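Local coordinates for extracellular solute-binding protein, family 1 (Bifidobacterium longum subsp. infantis, PDB 6FTH) that probably captures human milk oligosaccharides outside the cell and hands them to an ABC transporter for uptake, at residues T160-L165 with E177-A182; H154-K159 with D301-T306. All coordinates share one frame; numbering follows the deposited sequence.

Contact 1 (T160-L165 with E177-A182); sequences TWLDKL and ENVLKA
Leu162 and Val179 meet through one methyl each, CD2 of the leucine lying 3.7 Å from CG1 of the valine, their side chains crossing at about a right angle. Followed outward from Leu162, the bond to CB points neither at helix 173-185 nor away from it; CG sits beside the backbone N (chi1 -67°), and the fork beyond it divides the work. CD2 makes the approach to the valine methyl, while CD1 turns to the preceding strand. Val179 answers with CG1, the branch anti to its own backbone N (chi1 164°). The two helices, 159-165 and 173-185, follow each other in one of the two α/β lobes of this solute-binding protein, joined by a short connection and packed beside the sheet that contains strand 154-158. One turn further along both helices, Leu165 points at Ala182: its CD1 is 4.0 Å from Ala182 CB and 4.0 Å from Ala182 O. Phe183, the next residue, also touches Leu162 and Leu165, and its ring is edge-to-face with that of Trp161. On helix 173-185, Lys181 NZ bridges back to Glu177 OE2 at 3.2 Å, a salt bridge whose hydrogen bond is weak; Glu177 OE1 pairs with Lys260.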
ATOM      1  N   THR A 160       6.317  24.493 -11.082  1.00 15.48           N
ATOM      2  CA  THR A 160       7.222  25.607 -11.360  1.00 14.88           C
ATOM      3  C   THR A 160       7.648  25.586 -12.821  1.00 15.73           C
ATOM      4  O   THR A 160       7.681  26.625 -13.486  1.00 16.24           O
ATOM      5  CB  THR A 160       8.440  25.519 -10.447  1.00 17.54           C
ATOM      6  OG1 THR A 160       8.013  25.678  -9.090  1.00 18.52           O
ATOM      7  CG2 THR A 160       9.481  26.600 -10.791  1.00 19.88           C
ATOM      8  N   TRP A 161       7.934  24.399 -13.348  1.00 15.36           N
ATOM      9  CA  TRP A 161       8.290  24.284 -14.762  1.00 15.70           C
ATOM     10  C   TRP A 161       7.116  24.636 -15.667  1.00 16.75           C
ATOM     11  O   TRP A 161       7.282  25.342 -16.672  1.00 15.95           O
ATOM     12  CB  TRP A 161       8.764  22.872 -15.055  1.00 13.28           C
ATOM     13  CG  TRP A 161      10.079  22.453 -14.489  1.00 13.79           C
ATOM     14  CD1 TRP A 161      10.913  23.172 -13.657  1.00 14.80           C
ATOM     15  CD2 TRP A 161      10.752  21.219 -14.748  1.00 14.92           C
ATOM     16  NE1 TRP A 161      12.035  22.445 -13.387  1.00 16.41           N
ATOM     17  CE2 TRP A 161      11.972  21.244 -14.038  1.00 16.37           C
ATOM     18  CE3 TRP A 161      10.435  20.090 -15.503  1.00 14.29           C
ATOM     19  CZ2 TRP A 161      12.872  20.187 -14.059  1.00 16.61           C
ATOM     20  CZ3 TRP A 161      11.326  19.037 -15.536  1.00 15.69           C
ATOM     21  CH2 TRP A 161      12.536  19.087 -14.815  1.00 14.64           C
ATOM     22  N   LEU A 162       5.916  24.127 -15.361  1.00 14.07           N
ATOM     23  CA  LEU A 162       4.758  24.485 -16.163  1.00 14.57           C
ATOM     24  C   LEU A 162       4.600  25.996 -16.212  1.00 16.21           C
ATOM     25  O   LEU A 162       4.365  26.573 -17.277  1.00 16.32           O
ATOM     26  CB  LEU A 162       3.484  23.876 -15.578  1.00 16.11           C
ATOM     27  CG  LEU A 162       3.373  22.335 -15.631  1.00 15.51           C
ATOM     28  CD1 LEU A 162       2.105  21.939 -14.887  1.00 14.75           C
ATOM     29  CD2 LEU A 162       3.360  21.787 -17.032  1.00 16.28           C
ATOM     30  N   ASP A 163       4.732  26.644 -15.055  1.00 17.11           N
ATOM     31  CA  ASP A 163       4.514  28.085 -14.957  1.00 16.60           C
ATOM     32  C   ASP A 163       5.558  28.855 -15.753  1.00 17.40           C
ATOM     33  O   ASP A 163       5.225  29.796 -16.489  1.00 19.32           O
ATOM     34  CB  ASP A 163       4.576  28.511 -13.491  1.00 19.38           C
ATOM     35  CG  ASP A 163       3.327  28.119 -12.700  1.00 18.91           C
ATOM     36  OD1 ASP A 163       2.331  27.682 -13.298  1.00 21.90           O
ATOM     37  OD2 ASP A 163       3.368  28.272 -11.461  1.00 23.29           O
ATOM     38  N   LYS A 164       6.826  28.468 -15.613  1.00 17.72           N
ATOM     39  CA  LYS A 164       7.921  29.133 -16.320  1.00 17.72           C
ATOM     40  C   LYS A 164       7.781  29.016 -17.829  1.00 23.00           C
ATOM     41  O   LYS A 164       8.169  29.935 -18.563  1.00 20.56           O
ATOM     42  CB  LYS A 164       9.260  28.543 -15.872  1.00 22.19           C
ATOM     43  CG  LYS A 164       9.702  29.074 -14.498  1.00 30.79           C
ATOM     44  CD  LYS A 164      11.091  28.602 -14.081  1.00 30.92           C
ATOM     45  CE  LYS A 164      11.488  29.247 -12.751  1.00 31.90           C
ATOM     46  NZ  LYS A 164      12.806  28.778 -12.272  1.00 40.90           N
ATOM     47  N   LEU A 165       7.230  27.908 -18.315  1.00 18.00           N
ATOM     48  CA  LEU A 165       7.099  27.680 -19.749  1.00 17.30           C
ATOM     49  C   LEU A 165       5.757  28.115 -20.303  1.00 16.91           C
ATOM     50  O   LEU A 165       5.545  28.034 -21.515  1.00 20.90           O
ATOM     51  CB  LEU A 165       7.324  26.197 -20.064  1.00 18.61           C
ATOM     52  CG  LEU A 165       8.692  25.643 -19.678  1.00 20.08           C
ATOM     53  CD1 LEU A 165       8.784  24.175 -20.093  1.00 19.13           C
ATOM     54  CD2 LEU A 165       9.802  26.476 -20.325  1.00 21.26           C
ATOM     55  N   GLU A 177       2.027  14.569 -23.536  1.00 14.14           N
ATOM     56  CA  GLU A 177       3.176  14.424 -24.416  1.00 15.48           C
ATOM     57  C   GLU A 177       3.751  15.791 -24.774  1.00 13.57           C
ATOM     58  O   GLU A 177       4.981  15.989 -24.751  1.00 15.78           O
ATOM     59  CB  GLU A 177       2.778  13.634 -25.668  1.00 15.05           C
ATOM     60  CG  GLU A 177       3.938  13.370 -26.574  1.00 16.84           C
ATOM     61  CD  GLU A 177       3.558  12.640 -27.846  1.00 23.43           C
ATOM     62  OE1 GLU A 177       2.351  12.433 -28.110  1.00 23.47           O
ATOM     63  OE2 GLU A 177       4.490  12.262 -28.582  1.00 21.67           O
ATOM     64  N   ASN A 178       2.884  16.761 -25.061  1.00 13.72           N
ATOM     65  CA  ASN A 178       3.368  18.096 -25.421  1.00 15.73           C
ATOM     66  C   ASN A 178       4.138  18.731 -24.272  1.00 16.59           C
ATOM     67  O   ASN A 178       5.207  19.329 -24.482  1.00 15.99           O
ATOM     68  CB  ASN A 178       2.194  18.970 -25.838  1.00 17.23           C
ATOM     69  CG  ASN A 178       2.616  20.375 -26.217  1.00 29.72           C
ATOM     70  OD1 ASN A 178       3.309  20.578 -27.222  1.00 34.18           O
ATOM     71  ND2 ASN A 178       2.186  21.360 -25.423  1.00 28.69           N
ATOM     72  N   VAL A 179       3.616  18.615 -23.046  1.00 14.56           N
ATOM     73  CA  VAL A 179       4.322  19.132 -21.874  1.00 13.78           C
ATOM     74  C   VAL A 179       5.685  18.473 -21.720  1.00 14.81           C
ATOM     75  O   VAL A 179       6.697  19.138 -21.429  1.00 15.68           O
ATOM     76  CB  VAL A 179       3.455  18.919 -20.613  1.00 14.38           C
ATOM     77  CG1 VAL A 179       4.282  19.073 -19.357  1.00 17.07           C
ATOM     78  CG2 VAL A 179       2.255  19.850 -20.631  1.00 16.03           C
ATOM     79  N   LEU A 180       5.747  17.151 -21.898  1.00 15.00           N
ATOM     80  CA  LEU A 180       7.003  16.452 -21.698  1.00 12.27           C
ATOM     81  C   LEU A 180       8.036  16.869 -22.738  1.00 13.82           C
ATOM     82  O   LEU A 180       9.218  16.980 -22.413  1.00 14.96           O
ATOM     83  CB  LEU A 180       6.771  14.944 -21.748  1.00 13.95           C
ATOM     84  CG  LEU A 180       5.895  14.355 -20.623  1.00 14.15           C
ATOM     85  CD1 LEU A 180       5.746  12.894 -20.847  1.00 15.51           C
ATOM     86  CD2 LEU A 180       6.487  14.620 -19.254  1.00 13.32           C
ATOM     87  N   LYS A 181       7.612  17.091 -23.992  1.00 14.62           N
ATOM     88  CA  LYS A 181       8.541  17.582 -25.013  1.00 13.87           C
ATOM     89  C   LYS A 181       9.107  18.939 -24.630  1.00 16.87           C
ATOM     90  O   LYS A 181      10.294  19.213 -24.851  1.00 17.03           O
ATOM     91  CB  LYS A 181       7.848  17.665 -26.371  1.00 14.84           C
ATOM     92  CG  LYS A 181       7.529  16.291 -26.980  1.00 16.47           C
ATOM     93  CD  LYS A 181       6.764  16.345 -28.288  1.00 19.60           C
ATOM     94  CE  LYS A 181       6.552  14.926 -28.848  1.00 22.10           C
ATOM     95  NZ  LYS A 181       5.623  14.926 -30.040  1.00 30.32           N
ATOM     96  N   ALA A 182       8.269  19.813 -24.085  1.00 14.57           N
ATOM     97  CA  ALA A 182       8.740  21.114 -23.626  1.00 15.37           C
ATOM     98  C   ALA A 182       9.735  20.970 -22.490  1.00 17.23           C
ATOM     99  O   ALA A 182      10.776  21.647 -22.465  1.00 16.34           O
ATOM    100  CB  ALA A 182       7.542  21.946 -23.186  1.00 16.84           C
TER

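Contact 2 (H154-K159 with D301-T306)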
ATOM      1  N   HIS A 154      -0.028   8.443  -6.433  1.00 11.35           N
ATOM      2  CA  HIS A 154      -0.237   9.799  -6.932  1.00  9.65           C
ATOM      3  C   HIS A 154       0.658  10.067  -8.130  1.00 11.41           C
ATOM      4  O   HIS A 154       1.690   9.422  -8.307  1.00 11.17           O
ATOM      5  CB  HIS A 154       0.062  10.866  -5.860  1.00 12.66           C
ATOM      6  CG  HIS A 154      -0.519  10.505  -4.555  1.00 10.23           C
ATOM      7  ND1 HIS A 154       0.103   9.634  -3.690  1.00 11.45           N
ATOM      8  CD2 HIS A 154      -1.733  10.770  -4.015  1.00 13.25           C
ATOM      9  CE1 HIS A 154      -0.681   9.412  -2.653  1.00 14.00           C
ATOM     10  NE2 HIS A 154      -1.805  10.077  -2.832  1.00 13.04           N
ATOM     11  N   MET A 155       0.258  11.048  -8.945  1.00  9.97           N
ATOM     12  CA  MET A 155       1.032  11.508 -10.089  1.00 12.07           C
ATOM     13  C   MET A 155       1.413  12.956  -9.820  1.00 11.93           C
ATOM     14  O   MET A 155       0.537  13.806  -9.647  1.00 12.62           O
ATOM     15  CB  MET A 155       0.189  11.407 -11.361  1.00 14.03           C
ATOM     16  CG  MET A 155       0.914  11.803 -12.623  1.00 14.03           C
ATOM     17  SD  MET A 155      -0.181  11.588 -14.042  1.00 14.10           S
ATOM     18  CE  MET A 155       0.928  11.931 -15.418  1.00 18.07           C
ATOM     19  N   PHE A 156       2.712  13.234  -9.790  1.00 11.31           N
ATOM     20  CA  PHE A 156       3.227  14.572  -9.516  1.00 11.03           C
ATOM     21  C   PHE A 156       3.762  15.225 -10.783  1.00 12.33           C
ATOM     22  O   PHE A 156       4.306  14.559 -11.672  1.00 13.00           O
ATOM     23  CB  PHE A 156       4.345  14.504  -8.474  1.00 12.35           C
ATOM     24  CG  PHE A 156       3.908  13.918  -7.163  1.00 10.47           C
ATOM     25  CD1 PHE A 156       2.865  14.482  -6.459  1.00 12.72           C
ATOM     26  CD2 PHE A 156       4.524  12.789  -6.645  1.00 14.55           C
ATOM     27  CE1 PHE A 156       2.450  13.940  -5.234  1.00 12.82           C
ATOM     28  CE2 PHE A 156       4.113  12.245  -5.433  1.00 13.89           C
ATOM     29  CZ  PHE A 156       3.058  12.813  -4.739  1.00 12.30           C
ATOM     30  N   ILE A 157       3.634  16.551 -10.849  1.00 11.58           N
ATOM     31  CA  ILE A 157       4.238  17.328 -11.926  1.00 11.18           C
ATOM     32  C   ILE A 157       4.923  18.553 -11.338  1.00 14.89           C
ATOM     33  O   ILE A 157       4.511  19.080 -10.298  1.00 14.20           O
ATOM     34  CB  ILE A 157       3.213  17.704 -13.007  1.00 12.60           C
ATOM     35  CG1 ILE A 157       3.888  18.207 -14.287  1.00 13.17           C
ATOM     36  CG2 ILE A 157       2.220  18.708 -12.504  1.00 13.71           C
ATOM     37  CD1 ILE A 157       2.986  18.049 -15.476  1.00 12.55           C
ATOM     38  N   ASN A 158       5.988  18.994 -12.011  1.00 12.21           N
ATOM     39  CA  ASN A 158       6.721  20.199 -11.624  1.00 13.95           C
ATOM     40  C   ASN A 158       5.930  21.399 -12.126  1.00 12.59           C
ATOM     41  O   ASN A 158       5.993  21.764 -13.306  1.00 14.34           O
ATOM     42  CB  ASN A 158       8.150  20.189 -12.151  1.00 12.88           C
ATOM     43  CG  ASN A 158       8.954  21.293 -11.526  1.00 13.43           C
ATOM     44  OD1 ASN A 158       8.452  22.418 -11.415  1.00 16.16           O
ATOM     45  ND2 ASN A 158      10.128  20.969 -11.030  1.00 14.18           N
ATOM     46  N   LYS A 159       5.125  21.969 -11.220  1.00 13.40           N
ATOM     47  CA  LYS A 159       4.313  23.132 -11.520  1.00 14.20           C
ATOM     48  C   LYS A 159       5.173  24.379 -11.760  1.00 14.21           C
ATOM     49  O   LYS A 159       4.785  25.250 -12.549  1.00 15.50           O
ATOM     50  CB  LYS A 159       3.322  23.360 -10.367  1.00 16.69           C
ATOM     51  CG  LYS A 159       2.293  24.476 -10.604  1.00 18.42           C
ATOM     52  CD  LYS A 159       1.455  24.254 -11.852  1.00 21.96           C
ATOM     53  CE  LYS A 159       0.161  25.050 -11.848  1.00 26.01           C
ATOM     54  NZ  LYS A 159       0.409  26.518 -11.615  1.00 25.96           N
ATOM     55  N   ASP A 301       6.816  15.496  -0.407  1.00 15.52           N
ATOM     56  CA  ASP A 301       7.980  15.443   0.470  1.00 18.83           C
ATOM     57  C   ASP A 301       8.767  14.158   0.271  1.00 18.76           C
ATOM     58  O   ASP A 301       9.998  14.179   0.177  1.00 18.73           O
ATOM     59  CB  ASP A 301       7.573  15.585   1.937  1.00 16.39           C
ATOM     60  CG  ASP A 301       8.787  15.671   2.851  1.00 19.16           C
ATOM     61  OD1 ASP A 301       9.365  16.778   2.979  1.00 21.53           O
ATOM     62  OD2 ASP A 301       9.195  14.629   3.395  1.00 23.22           O
ATOM     63  N   ALA A 302       8.083  13.010   0.238  1.00 15.49           N
ATOM     64  CA  ALA A 302       8.791  11.746   0.120  1.00 15.74           C
ATOM     65  C   ALA A 302       9.494  11.633  -1.226  1.00 18.74           C
ATOM     66  O   ALA A 302      10.592  11.077  -1.313  1.00 19.36           O
ATOM     67  CB  ALA A 302       7.823  10.574   0.291  1.00 16.54           C
ATOM     68  N   SER A 303       8.862  12.132  -2.294  1.00 16.16           N
ATOM     69  CA  SER A 303       9.436  12.014  -3.635  1.00 13.69           C
ATOM     70  C   SER A 303      10.557  13.024  -3.886  1.00 16.95           C
ATOM     71  O   SER A 303      11.526  12.713  -4.591  1.00 18.00           O
ATOM     72  CB  SER A 303       8.344  12.208  -4.686  1.00 17.35           C
ATOM     73  OG  SER A 303       7.592  11.009  -4.828  1.00 16.36           O
ATOM     74  N   PHE A 304      10.428  14.237  -3.360  1.00 16.96           N
ATOM     75  CA  PHE A 304      11.248  15.358  -3.812  1.00 17.13           C
ATOM     76  C   PHE A 304      11.985  16.106  -2.711  1.00 17.19           C
ATOM     77  O   PHE A 304      12.799  16.982  -3.042  1.00 18.48           O
ATOM     78  CB  PHE A 304      10.386  16.357  -4.598  1.00 17.05           C
ATOM     79  CG  PHE A 304       9.615  15.723  -5.735  1.00 16.88           C
ATOM     80  CD1 PHE A 304      10.273  15.211  -6.842  1.00 20.21           C
ATOM     81  CD2 PHE A 304       8.240  15.640  -5.673  1.00 18.19           C
ATOM     82  CE1 PHE A 304       9.548  14.620  -7.877  1.00 21.90           C
ATOM     83  CE2 PHE A 304       7.519  15.046  -6.690  1.00 18.62           C
ATOM     84  CZ  PHE A 304       8.165  14.546  -7.785  1.00 15.64           C
ATOM     85  N   GLY A 305      11.715  15.831  -1.442  1.00 19.52           N
ATOM     86  CA  GLY A 305      12.480  16.472  -0.382  1.00 18.89           C
ATOM     87  C   GLY A 305      12.398  17.984  -0.453  1.00 20.78           C
ATOM     88  O   GLY A 305      11.324  18.573  -0.606  1.00 18.21           O
ATOM     89  N   THR A 306      13.559  18.645  -0.345  1.00 20.54           N
ATOM     90  CA  THR A 306      13.546  20.103  -0.328  1.00 21.30           C
ATOM     91  C   THR A 306      13.107  20.718  -1.650  1.00 20.07           C
ATOM     92  O   THR A 306      12.874  21.927  -1.698  1.00 23.04           O
ATOM     93  CB  THR A 306      14.918  20.643   0.079  1.00 20.30           C
ATOM     94  OG1 THR A 306      15.934  20.041  -0.728  1.00 23.04           O
ATOM     95  CG2 THR A 306      15.216  20.292   1.546  1.00 26.03           C
TER
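Phe156, on strand 154-158, meets the last turn of helix 300-304, with the CA atoms of Phe156 and Ser303 8.9 Å apart. This is helix-on-sheet packing in one α/β lobe: the strand is an inner one of a mixed sheet, hydrogen-bonded through its backbone to strands 292-297 and 311-313, and the helix follows strand 292-297 and folds back over the sheet. From the strand, Phe156 points toward the helix while Ile157 points away from it. Phe156 CB sits at the edge of the Phe304 ring, near its plane, 3.7 Å from Phe304 CE2; Phe304 CZ is 3.9 Å from the same carbon. The ring planes stand at 76° with centroids 5.8 Å apart, an oblique pairing. Tyr311 stacks on Phe304, and Pro313 touches Phe156. With CG beside its backbone N (chi1 -60°), Phe156 carries its CD2-CE2 side past Phe304 to Ser303. Cutting this phenylalanine back to an alanine leaves CB against Phe304 but is likely to open a gap beside Ser303 and take packing from the rim of the Phe304 ring. Gly305, with positive phi, is the first residue to leave the helix after Phe304, and its N bonds to Asp301 O. Ser303 OG lies 3.7 Å from Phe156 CE2, in van der Waals contact with the ring.

Overall arrangement
Contacts 1 and 2, with centres about 15 Å apart, share one piece of chain: strand 154-158 of contact 2 runs directly into helix 159-165 of contact 1. Asn158 marks the junction, its OD1 capping Trp161 N at the start of that helix. Ile157 is the physical bridge, with CG2 4.0 Å from Leu162 CD1 and CD1 4.2 Å from Val179 CG1. The strand is thus packed by helix 300-304 through Phe156 and by the helix pair through Ile157. The centre of contact 2 lies about 18 Å, and that of contact 1 about 30 Å, from the centre of the chain, both on the same side of it.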